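Local atomic coordinates of sulfotransferase (Alicyclobacillus acidocaldarius subsp. acidocaldarius, PDB entry 3RNL), a protein that probably transfers sulfuryl groups to acceptor molecules and binds magnesium ions. Residues A[45-50]-A[64-69]; A[184-189]-A[200-205]; A[194-199]-A[211-216]. One frame throughout, in Å; residues are numbered along the deposited sequence.

Three contacts join segments separated by 11 to 14 residues, and none is bridged by a hydrogen bond between its own two segments. Contact 1 is a surface contact between two loops, where an isoleucine and a phenylalanine meet an arginine and a threonine. Contacts 2 and 3, both partly buried, lie on the opposite side of the chain's centre, their centres about 10 Å apart, and both use helix 195-206. Contact 2 sets that helix against the edge strand 183-187 through a lysine on a phenylalanine face; contact 3 lays the segment after the helix back over its first turns with purely apolar groups. Arg-200 joins the two, its NE 3.0 Å from Phe-212 O.

Contact 1: A[45-50]-A[64-69]; sequences FSIPDF and LYTIRD
Ile-47 and Arg-68 are the centre of a surface packing contact between two loops that flank helix 60-64, one running from strand 34-35 toward that helix and the other leading on to helix 70-75. The two side chains cross at about a right angle. Ile-47 CD1 rests 3.8 Å from Arg-68 CG, and the same methyl lies over one face of the guanidinium group. The other branch, CG2, also reaches the arginine, standing 3.9 Å from NH1. With CG1 beside the backbone N and anti to the carbonyl carbon (chi1 -56°), the longer branch reaches the other loop, CG1 lying 3.9 Å from Ile-67 O; this carbonyl oxygen is buried here without a polar partner. Replacing this isoleucine by an alanine would probably leave that guanidinium face and the aliphatic part of Arg-68 without their apolar cover and open a gap beside Thr-66.

Within the parallel-sheet sulfotransferase fold, of the P-loop NTPase clan, the contact joins two loop segments on either side of helix 60-64 in the chain, within the connection from strand 34-35 to strand 85-89. Phe-50 follows the 3-10 turn of Ile-47 and presents its ring edge: CD2 is 3.8 Å from Arg-68 NH2, with ring and guanidinium planes 75° apart, and CE2 meets Thr-66 CG2 at 4.0 Å. Phe-54 packs edge-to-face with this ring. Arg-68 NH2 also donates a weak hydrogen bond to Thr-66 OG1 (3.4 Å), while that hydroxyl is hydrogen-bonded to Met-62 O of helix 60-64.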
loop_
_atom_site.group_PDB
_atom_site.type_symbol
_atom_site.label_atom_id
_atom_site.label_comp_id
_atom_site.label_asym_id
_atom_site.label_seq_id
_atom_site.Cartn_x
_atom_site.Cartn_y
_atom_site.Cartn_z
ATOM N N PHE A 45 5.323 7.845 9.149
ATOM C CA PHE A 45 6.710 7.606 8.721
ATOM C C PHE A 45 7.046 8.189 7.349
ATOM O O PHE A 45 8.200 8.147 6.923
ATOM C CB PHE A 45 7.039 6.107 8.797
ATOM C CG PHE A 45 7.102 5.599 10.211
ATOM C CD1 PHE A 45 8.172 5.945 11.023
ATOM C CD2 PHE A 45 6.075 4.833 10.743
ATOM C CE1 PHE A 45 8.245 5.497 12.343
ATOM C CE2 PHE A 45 6.129 4.401 12.063
ATOM C CZ PHE A 45 7.218 4.738 12.861
ATOM N N SER A 46 6.024 8.661 6.629
ATOM C CA SER A 46 6.226 9.337 5.343
ATOM C C SER A 46 6.264 10.866 5.358
ATOM O O SER A 46 6.648 11.484 4.369
ATOM C CB SER A 46 5.145 8.868 4.356
ATOM O OG SER A 46 5.357 7.493 4.068
ATOM N N ILE A 47 5.885 11.477 6.473
ATOM C CA ILE A 47 5.651 12.934 6.478
ATOM C C ILE A 47 6.833 13.748 5.930
ATOM O O ILE A 47 6.641 14.687 5.155
ATOM C CB ILE A 47 5.268 13.461 7.881
ATOM C CG1 ILE A 47 4.048 12.721 8.438
ATOM C CG2 ILE A 47 5.031 14.979 7.855
ATOM C CD1 ILE A 47 2.814 12.789 7.580
ATOM N N PRO A 48 8.067 13.411 6.329
ATOM C CA PRO A 48 9.165 14.240 5.815
ATOM C C PRO A 48 9.354 14.214 4.296
ATOM O O PRO A 48 10.042 15.093 3.766
ATOM C CB PRO A 48 10.402 13.675 6.533
ATOM C CG PRO A 48 9.828 13.052 7.797
ATOM C CD PRO A 48 8.536 12.442 7.338
ATOM N N ASP A 49 8.774 13.232 3.608
ATOM C CA ASP A 49 8.860 13.166 2.147
ATOM C C ASP A 49 7.720 13.932 1.464
ATOM O O ASP A 49 7.715 14.067 0.238
ATOM C CB ASP A 49 8.795 11.703 1.682
ATOM C CG ASP A 49 10.040 10.910 2.048
ATOM O OD1 ASP A 49 11.150 11.494 2.056
ATOM O OD2 ASP A 49 9.902 9.705 2.339
ATOM N N PHE A 50 6.740 14.390 2.243
ATOM C CA PHE A 50 5.574 15.070 1.686
ATOM C C PHE A 50 5.991 16.429 1.142
ATOM O O PHE A 50 6.919 17.040 1.657
ATOM C CB PHE A 50 4.521 15.362 2.762
ATOM C CG PHE A 50 3.626 14.201 3.118
ATOM C CD1 PHE A 50 3.894 12.911 2.693
ATOM C CD2 PHE A 50 2.490 14.435 3.885
ATOM C CE1 PHE A 50 3.033 11.859 3.050
ATOM C CE2 PHE A 50 1.636 13.406 4.246
ATOM C CZ PHE A 50 1.899 12.118 3.824
ATOM N N LEU A 64 -4.812 17.095 6.093
ATOM C CA LEU A 64 -5.504 17.210 7.379
ATOM C C LEU A 64 -5.630 16.000 8.294
ATOM O O LEU A 64 -5.748 16.173 9.514
ATOM C CB LEU A 64 -6.870 17.866 7.177
ATOM C CG LEU A 64 -6.794 19.215 6.461
ATOM C CD1 LEU A 64 -8.187 19.804 6.263
ATOM C CD2 LEU A 64 -5.909 20.175 7.248
ATOM N N TYR A 65 -5.746 14.804 7.710
ATOM C CA TYR A 65 -6.017 13.609 8.529
ATOM C C TYR A 65 -4.768 12.804 8.837
ATOM O O TYR A 65 -4.824 11.851 9.606
ATOM C CB TYR A 65 -7.038 12.664 7.866
ATOM C CG TYR A 65 -8.284 13.333 7.323
ATOM C CD1 TYR A 65 -8.716 14.560 7.813
ATOM C CD2 TYR A 65 -9.009 12.734 6.301
ATOM C CE1 TYR A 65 -9.858 15.178 7.282
ATOM C CE2 TYR A 65 -10.135 13.333 5.775
ATOM C CZ TYR A 65 -10.552 14.548 6.265
ATOM O OH TYR A 65 -11.667 15.120 5.700
ATOM N N THR A 66 -3.642 13.191 8.251
ATOM C CA THR A 66 -2.390 12.507 8.520
ATOM C C THR A 66 -1.892 12.925 9.903
ATOM O O THR A 66 -2.238 14.006 10.409
ATOM C CB THR A 66 -1.336 12.827 7.431
ATOM O OG1 THR A 66 -1.391 14.222 7.110
ATOM C CG2 THR A 66 -1.642 12.048 6.145
ATOM N N ILE A 67 -1.105 12.052 10.523
ATOM C CA ILE A 67 -0.627 12.269 11.881
ATOM C C ILE A 67 0.864 12.554 11.833
ATOM O O ILE A 67 1.643 11.740 11.347
ATOM C CB ILE A 67 -0.932 11.068 12.776
ATOM C CG1 ILE A 67 -2.460 10.940 12.911
ATOM C CG2 ILE A 67 -0.290 11.263 14.163
ATOM C CD1 ILE A 67 -2.922 9.800 13.768
ATOM N N ARG A 68 1.221 13.782 12.187
ATOM C CA ARG A 68 2.609 14.222 12.149
ATOM C C ARG A 68 3.348 14.290 13.474
ATOM O O ARG A 68 4.566 14.462 13.495
ATOM C CB ARG A 68 2.646 15.582 11.459
ATOM C CG ARG A 68 1.902 15.520 10.126
ATOM C CD ARG A 68 1.660 16.888 9.505
ATOM N NE ARG A 68 0.871 16.724 8.291
ATOM C CZ ARG A 68 1.259 17.083 7.073
ATOM N NH1 ARG A 68 2.437 17.668 6.886
ATOM N NH2 ARG A 68 0.451 16.865 6.039
ATOM N N ASP A 69 2.621 14.092 14.565
ATOM C CA ASP A 69 3.173 14.256 15.904
ATOM C C ASP A 69 3.408 12.885 16.503
ATOM O O ASP A 69 2.526 12.033 16.481
ATOM C CB ASP A 69 2.198 15.049 16.774
ATOM C CG ASP A 69 2.615 15.094 18.240
ATOM O OD1 ASP A 69 3.607 15.781 18.560
ATOM O OD2 ASP A 69 1.938 14.456 19.076
#

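Contact 2: A[184-189]-A[200-205]; sequences KVILFE and RDCCAF
The Phe-205 ring takes Lys-184 CB over the centre of one face, a CH-pi contact in which the carbon stands 3.7 Å from the ring centroid and only 6° off the normal. The Lys-184 backbone N approaches the ring at CZ, also at 3.7 Å. This is helix-on-strand packing in an alpha/beta sandwich: residues 200-205 of helix 195-206 run antiparallel to residues 184-187 of the edge strand of the parallel sheet, their local axes 10.5 Å apart at an angle of 177°. Strand 111-116 is the neighbour of that strand in the sheet, and its Leu-113 touches Lys-184, Cys-202 and Phe-205.

From the ring the lysine chain continues along the helix, passing Phe-205 in the opposite direction. With CG trans to the backbone N (chi1 178°) and the chain extended beyond it, CD comes to 3.8 Å from Phe-205 CB, and CE reaches Asp-201 CB. A turn about the CD-CE bond then swings NZ out of line. NZ stays 4.7 Å from Asp-201 OD2, too far for a salt bridge, although opposite charges this near would probably attract; it is instead hydrogen-bonded to a glycerol, probably from the crystallisation liquor, while Asp-201 OD1 is held by Gln-197. Deeper in, where Leu-24 and Leu-28 of helix 21-29 touch Ile-186 and Cys-202 respectively, the isoleucine delta methyl meets sulfur: Ile-186 CD1 lies 3.5 Å from Cys-202 SG.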
loop_
_atom_site.group_PDB
_atom_site.type_symbol
_atom_site.label_atom_id
_atom_site.label_comp_id
_atom_site.label_asym_id
_atom_site.label_seq_id
_atom_site.Cartn_x
_atom_site.Cartn_y
_atom_site.Cartn_z
ATOM N N LYS A 184 7.101 -9.451 3.515
ATOM C CA LYS A 184 6.299 -10.428 2.785
ATOM C C LYS A 184 5.513 -9.696 1.720
ATOM O O LYS A 184 4.836 -8.713 2.018
ATOM C CB LYS A 184 5.341 -11.161 3.727
ATOM C CG LYS A 184 4.447 -12.176 3.003
ATOM C CD LYS A 184 3.601 -12.957 3.991
ATOM C CE LYS A 184 2.649 -13.921 3.282
ATOM N NZ LYS A 184 3.408 -15.025 2.627
ATOM N N VAL A 185 5.621 -10.166 0.479
ATOM C CA VAL A 185 4.911 -9.525 -0.633
ATOM C C VAL A 185 3.784 -10.443 -1.054
ATOM O O VAL A 185 4.015 -11.629 -1.269
ATOM C CB VAL A 185 5.861 -9.324 -1.824
ATOM C CG1 VAL A 185 5.101 -8.753 -3.045
ATOM C CG2 VAL A 185 7.009 -8.417 -1.420
ATOM N N ILE A 186 2.574 -9.902 -1.150
ATOM C CA ILE A 186 1.392 -10.674 -1.539
ATOM C C ILE A 186 0.862 -10.122 -2.843
ATOM O O ILE A 186 0.907 -8.917 -3.063
ATOM C CB ILE A 186 0.269 -10.492 -0.514
ATOM C CG1 ILE A 186 0.722 -10.932 0.872
ATOM C CG2 ILE A 186 -0.976 -11.274 -0.918
ATOM C CD1 ILE A 186 -0.192 -10.386 1.949
ATOM N N LEU A 187 0.381 -11.001 -3.719
ATOM C CA LEU A 187 -0.258 -10.542 -4.957
ATOM C C LEU A 187 -1.773 -10.445 -4.792
ATOM O O LEU A 187 -2.421 -11.341 -4.252
ATOM C CB LEU A 187 0.071 -11.475 -6.122
ATOM C CG LEU A 187 1.562 -11.680 -6.372
ATOM C CD1 LEU A 187 1.773 -12.565 -7.599
ATOM C CD2 LEU A 187 2.279 -10.322 -6.534
ATOM N N PHE A 188 -2.336 -9.346 -5.271
ATOM C CA PHE A 188 -3.769 -9.108 -5.151
ATOM C C PHE A 188 -4.587 -10.261 -5.739
ATOM O O PHE A 188 -5.616 -10.676 -5.190
ATOM C CB PHE A 188 -4.112 -7.800 -5.865
ATOM C CG PHE A 188 -5.578 -7.558 -6.004
ATOM C CD1 PHE A 188 -6.308 -7.052 -4.942
ATOM C CD2 PHE A 188 -6.228 -7.855 -7.183
ATOM C CE1 PHE A 188 -7.670 -6.834 -5.066
ATOM C CE2 PHE A 188 -7.590 -7.638 -7.317
ATOM C CZ PHE A 188 -8.310 -7.128 -6.257
ATOM N N GLU A 189 -4.118 -10.783 -6.857
ATOM C CA GLU A 189 -4.837 -11.837 -7.558
ATOM C C GLU A 189 -4.952 -13.138 -6.712
ATOM O O GLU A 189 -5.991 -13.821 -6.719
ATOM C CB GLU A 189 -4.175 -12.041 -8.932
ATOM C CG GLU A 189 -4.183 -10.760 -9.859
ATOM C CD GLU A 189 -3.113 -9.646 -9.557
ATOM O OE1 GLU A 189 -2.121 -9.877 -8.803
ATOM O OE2 GLU A 189 -3.269 -8.513 -10.118
ATOM N N ARG A 200 -4.072 -16.586 6.424
ATOM C CA ARG A 200 -3.348 -17.550 7.251
ATOM C C ARG A 200 -1.832 -17.505 7.022
ATOM O O ARG A 200 -1.059 -17.678 7.963
ATOM C CB ARG A 200 -3.875 -18.967 7.012
ATOM C CG ARG A 200 -5.230 -19.189 7.634
ATOM C CD ARG A 200 -5.819 -20.511 7.154
ATOM N NE ARG A 200 -6.908 -20.954 8.007
ATOM C CZ ARG A 200 -7.625 -22.050 7.780
ATOM N NH1 ARG A 200 -7.374 -22.799 6.714
ATOM N NH2 ARG A 200 -8.594 -22.398 8.618
ATOM N N ASP A 201 -1.416 -17.294 5.774
ATOM C CA ASP A 201 0.009 -17.111 5.466
ATOM C C ASP A 201 0.555 -15.889 6.212
ATOM O O ASP A 201 1.680 -15.913 6.735
ATOM C CB ASP A 201 0.235 -16.898 3.964
ATOM C CG ASP A 201 -0.067 -18.132 3.127
ATOM O OD1 ASP A 201 -0.150 -19.251 3.680
ATOM O OD2 ASP A 201 -0.216 -17.973 1.887
ATOM N N CYS A 202 -0.233 -14.818 6.265
ATOM C CA CYS A 202 0.205 -13.619 6.994
ATOM C C CYS A 202 0.309 -13.901 8.480
ATOM O O CYS A 202 1.198 -13.392 9.150
ATOM C CB CYS A 202 -0.735 -12.433 6.772
ATOM S SG CYS A 202 -0.697 -11.801 5.094
ATOM N N CYS A 203 -0.604 -14.708 9.011
ATOM C CA CYS A 203 -0.499 -15.094 10.409
ATOM C C CYS A 203 0.820 -15.816 10.694
ATOM O O CYS A 203 1.490 -15.539 11.691
ATOM C CB CYS A 203 -1.675 -15.982 10.813
ATOM S SG CYS A 203 -3.276 -15.096 10.767
ATOM N N ALA A 204 1.176 -16.759 9.834
ATOM C CA ALA A 204 2.447 -17.476 9.986
ATOM C C ALA A 204 3.632 -16.493 9.953
ATOM O O ALA A 204 4.559 -16.570 10.774
ATOM C CB ALA A 204 2.587 -18.530 8.895
ATOM N N PHE A 205 3.597 -15.577 8.995
ATOM C CA PHE A 205 4.631 -14.533 8.878
ATOM C C PHE A 205 4.740 -13.698 10.161
ATOM O O PHE A 205 5.854 -13.423 10.650
ATOM C CB PHE A 205 4.299 -13.643 7.682
ATOM C CG PHE A 205 5.212 -12.451 7.516
ATOM C CD1 PHE A 205 6.572 -12.625 7.290
ATOM C CD2 PHE A 205 4.696 -11.162 7.539
ATOM C CE1 PHE A 205 7.414 -11.510 7.106
ATOM C CE2 PHE A 205 5.530 -10.040 7.340
ATOM C CZ PHE A 205 6.887 -10.227 7.142
#

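Contact 3: A[194-199]-A[211-216]; sequences DPVQVV and DFVPDT
Val-199 faces the segment that returns after helix 195-206, and its CB already touches Pro-214 CG at 4.1 Å. From there CG1, trans to the backbone N (chi1 167°), extends toward the same proline carbon at 4.0 Å and ends at the edge of the Phe-212 ring, near its plane, 3.7 Å from CE2. The ring has the Pro-214 N over one face, offset toward the rim.

One turn earlier, Val-196 CG2 sits among Pro-214 CD at 4.2 Å, Val-213 CG1 at 4.3 Å and, more loosely, Thr-216 CG2; that threonine methyl also meets Pro-195 CG. Asp-194 is the N-cap of the helix, its OD1 accepting from Gln-197 N at 3.1 Å from above the carboxylate plane.

Tyr-27 of helix 21-29 touches Val-199, Pro-214 and Thr-216, and Phe-212 meets the ring of the magnesium ligand His-31. The contact lays the loop after helix 195-206 back along the helix's N-terminal turns, with Phe-212 near the metal site. With only aliphatic carbons and a ring edge in touch, the two segments are held by shape and burial, without directional bonds between them.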
loop_
_atom_site.group_PDB
_atom_site.type_symbol
_atom_site.label_atom_id
_atom_site.label_comp_id
_atom_site.label_asym_id
_atom_site.label_seq_id
_atom_site.Cartn_x
_atom_site.Cartn_y
_atom_site.Cartn_z
ATOM N N ASP A 194 -8.139 -16.683 -2.922
ATOM C CA ASP A 194 -8.212 -17.437 -1.675
ATOM C C ASP A 194 -7.810 -16.569 -0.489
ATOM O O ASP A 194 -6.712 -16.728 0.040
ATOM C CB ASP A 194 -7.278 -18.641 -1.764
ATOM C CG ASP A 194 -7.557 -19.682 -0.705
ATOM O OD1 ASP A 194 -8.178 -19.352 0.335
ATOM O OD2 ASP A 194 -7.141 -20.839 -0.919
ATOM N N PRO A 195 -8.684 -15.634 -0.082
ATOM C CA PRO A 195 -8.314 -14.720 1.005
ATOM C C PRO A 195 -8.009 -15.442 2.312
ATOM O O PRO A 195 -7.144 -14.985 3.061
ATOM C CB PRO A 195 -9.558 -13.826 1.159
ATOM C CG PRO A 195 -10.664 -14.550 0.421
ATOM C CD PRO A 195 -9.979 -15.274 -0.689
ATOM N N VAL A 196 -8.706 -16.543 2.598
ATOM C CA VAL A 196 -8.436 -17.251 3.847
ATOM C C VAL A 196 -7.001 -17.776 3.865
ATOM O O VAL A 196 -6.303 -17.653 4.870
ATOM C CB VAL A 196 -9.430 -18.407 4.100
ATOM C CG1 VAL A 196 -8.973 -19.239 5.284
ATOM C CG2 VAL A 196 -10.832 -17.850 4.339
ATOM N N GLN A 197 -6.555 -18.345 2.749
ATOM C CA GLN A 197 -5.199 -18.887 2.694
ATOM C C GLN A 197 -4.173 -17.773 2.850
ATOM O O GLN A 197 -3.177 -17.913 3.571
ATOM C CB GLN A 197 -4.952 -19.620 1.375
ATOM C CG GLN A 197 -3.573 -20.262 1.304
ATOM C CD GLN A 197 -3.405 -21.344 2.351
ATOM O OE1 GLN A 197 -4.165 -22.307 2.380
ATOM N NE2 GLN A 197 -2.431 -21.173 3.236
ATOM N N VAL A 198 -4.403 -16.665 2.154
ATOM C CA VAL A 198 -3.465 -15.550 2.233
ATOM C C VAL A 198 -3.424 -14.971 3.644
ATOM O O VAL A 198 -2.356 -14.692 4.181
ATOM C CB VAL A 198 -3.786 -14.448 1.204
ATOM C CG1 VAL A 198 -2.899 -13.214 1.442
ATOM C CG2 VAL A 198 -3.597 -14.982 -0.209
ATOM N N VAL A 199 -4.585 -14.797 4.266
ATOM C CA VAL A 199 -4.606 -14.328 5.647
ATOM C C VAL A 199 -3.857 -15.282 6.585
ATOM O O VAL A 199 -3.096 -14.848 7.448
ATOM C CB VAL A 199 -6.050 -14.129 6.136
ATOM C CG1 VAL A 199 -6.089 -13.959 7.648
ATOM C CG2 VAL A 199 -6.660 -12.915 5.413
ATOM N N ASP A 211 -4.493 -21.083 13.240
ATOM C CA ASP A 211 -5.784 -21.731 13.207
ATOM C C ASP A 211 -6.707 -20.566 13.484
ATOM O O ASP A 211 -7.127 -20.302 14.611
ATOM C CB ASP A 211 -5.811 -22.720 14.374
ATOM C CG ASP A 211 -7.145 -23.433 14.529
ATOM O OD1 ASP A 211 -7.841 -23.657 13.518
ATOM O OD2 ASP A 211 -7.486 -23.788 15.679
ATOM N N PHE A 212 -7.141 -19.979 12.377
ATOM C CA PHE A 212 -7.982 -18.805 12.386
ATOM C C PHE A 212 -8.691 -18.832 11.057
ATOM O O PHE A 212 -8.057 -19.099 10.035
ATOM C CB PHE A 212 -7.083 -17.567 12.509
ATOM C CG PHE A 212 -7.772 -16.262 12.193
ATOM C CD1 PHE A 212 -8.845 -15.831 12.949
ATOM C CD2 PHE A 212 -7.303 -15.446 11.165
ATOM C CE1 PHE A 212 -9.473 -14.623 12.663
ATOM C CE2 PHE A 212 -7.920 -14.240 10.876
ATOM C CZ PHE A 212 -9.014 -13.829 11.626
ATOM N N VAL A 213 -9.981 -18.533 11.040
ATOM C CA VAL A 213 -10.674 -18.263 9.788
ATOM C C VAL A 213 -11.283 -16.877 9.823
ATOM O O VAL A 213 -12.202 -16.645 10.609
ATOM C CB VAL A 213 -11.772 -19.299 9.507
ATOM C CG1 VAL A 213 -12.443 -18.996 8.178
ATOM C CG2 VAL A 213 -11.179 -20.695 9.499
ATOM N N PRO A 214 -10.814 -15.962 8.966
ATOM C CA PRO A 214 -11.474 -14.657 8.997
ATOM C C PRO A 214 -12.887 -14.758 8.441
ATOM O O PRO A 214 -13.188 -15.658 7.649
ATOM C CB PRO A 214 -10.602 -13.807 8.069
ATOM C CG PRO A 214 -10.013 -14.792 7.117
ATOM C CD PRO A 214 -9.752 -16.024 7.947
ATOM N N ASP A 215 -13.738 -13.819 8.837
ATOM C CA ASP A 215 -15.079 -13.731 8.282
ATOM C C ASP A 215 -14.976 -12.799 7.078
ATOM O O ASP A 215 -14.700 -11.607 7.212
ATOM C CB ASP A 215 -16.024 -13.156 9.329
ATOM C CG ASP A 215 -17.384 -12.794 8.762
ATOM O OD1 ASP A 215 -17.650 -13.080 7.574
ATOM O OD2 ASP A 215 -18.193 -12.227 9.525
ATOM N N THR A 216 -15.157 -13.370 5.893
ATOM C CA THR A 216 -14.959 -12.640 4.642
ATOM C C THR A 216 -16.264 -12.096 4.065
ATOM O O THR A 216 -16.278 -11.537 2.964
ATOM C CB THR A 216 -14.223 -13.495 3.597
ATOM O OG1 THR A 216 -14.982 -14.679 3.321
ATOM C CG2 THR A 216 -12.840 -13.884 4.115
#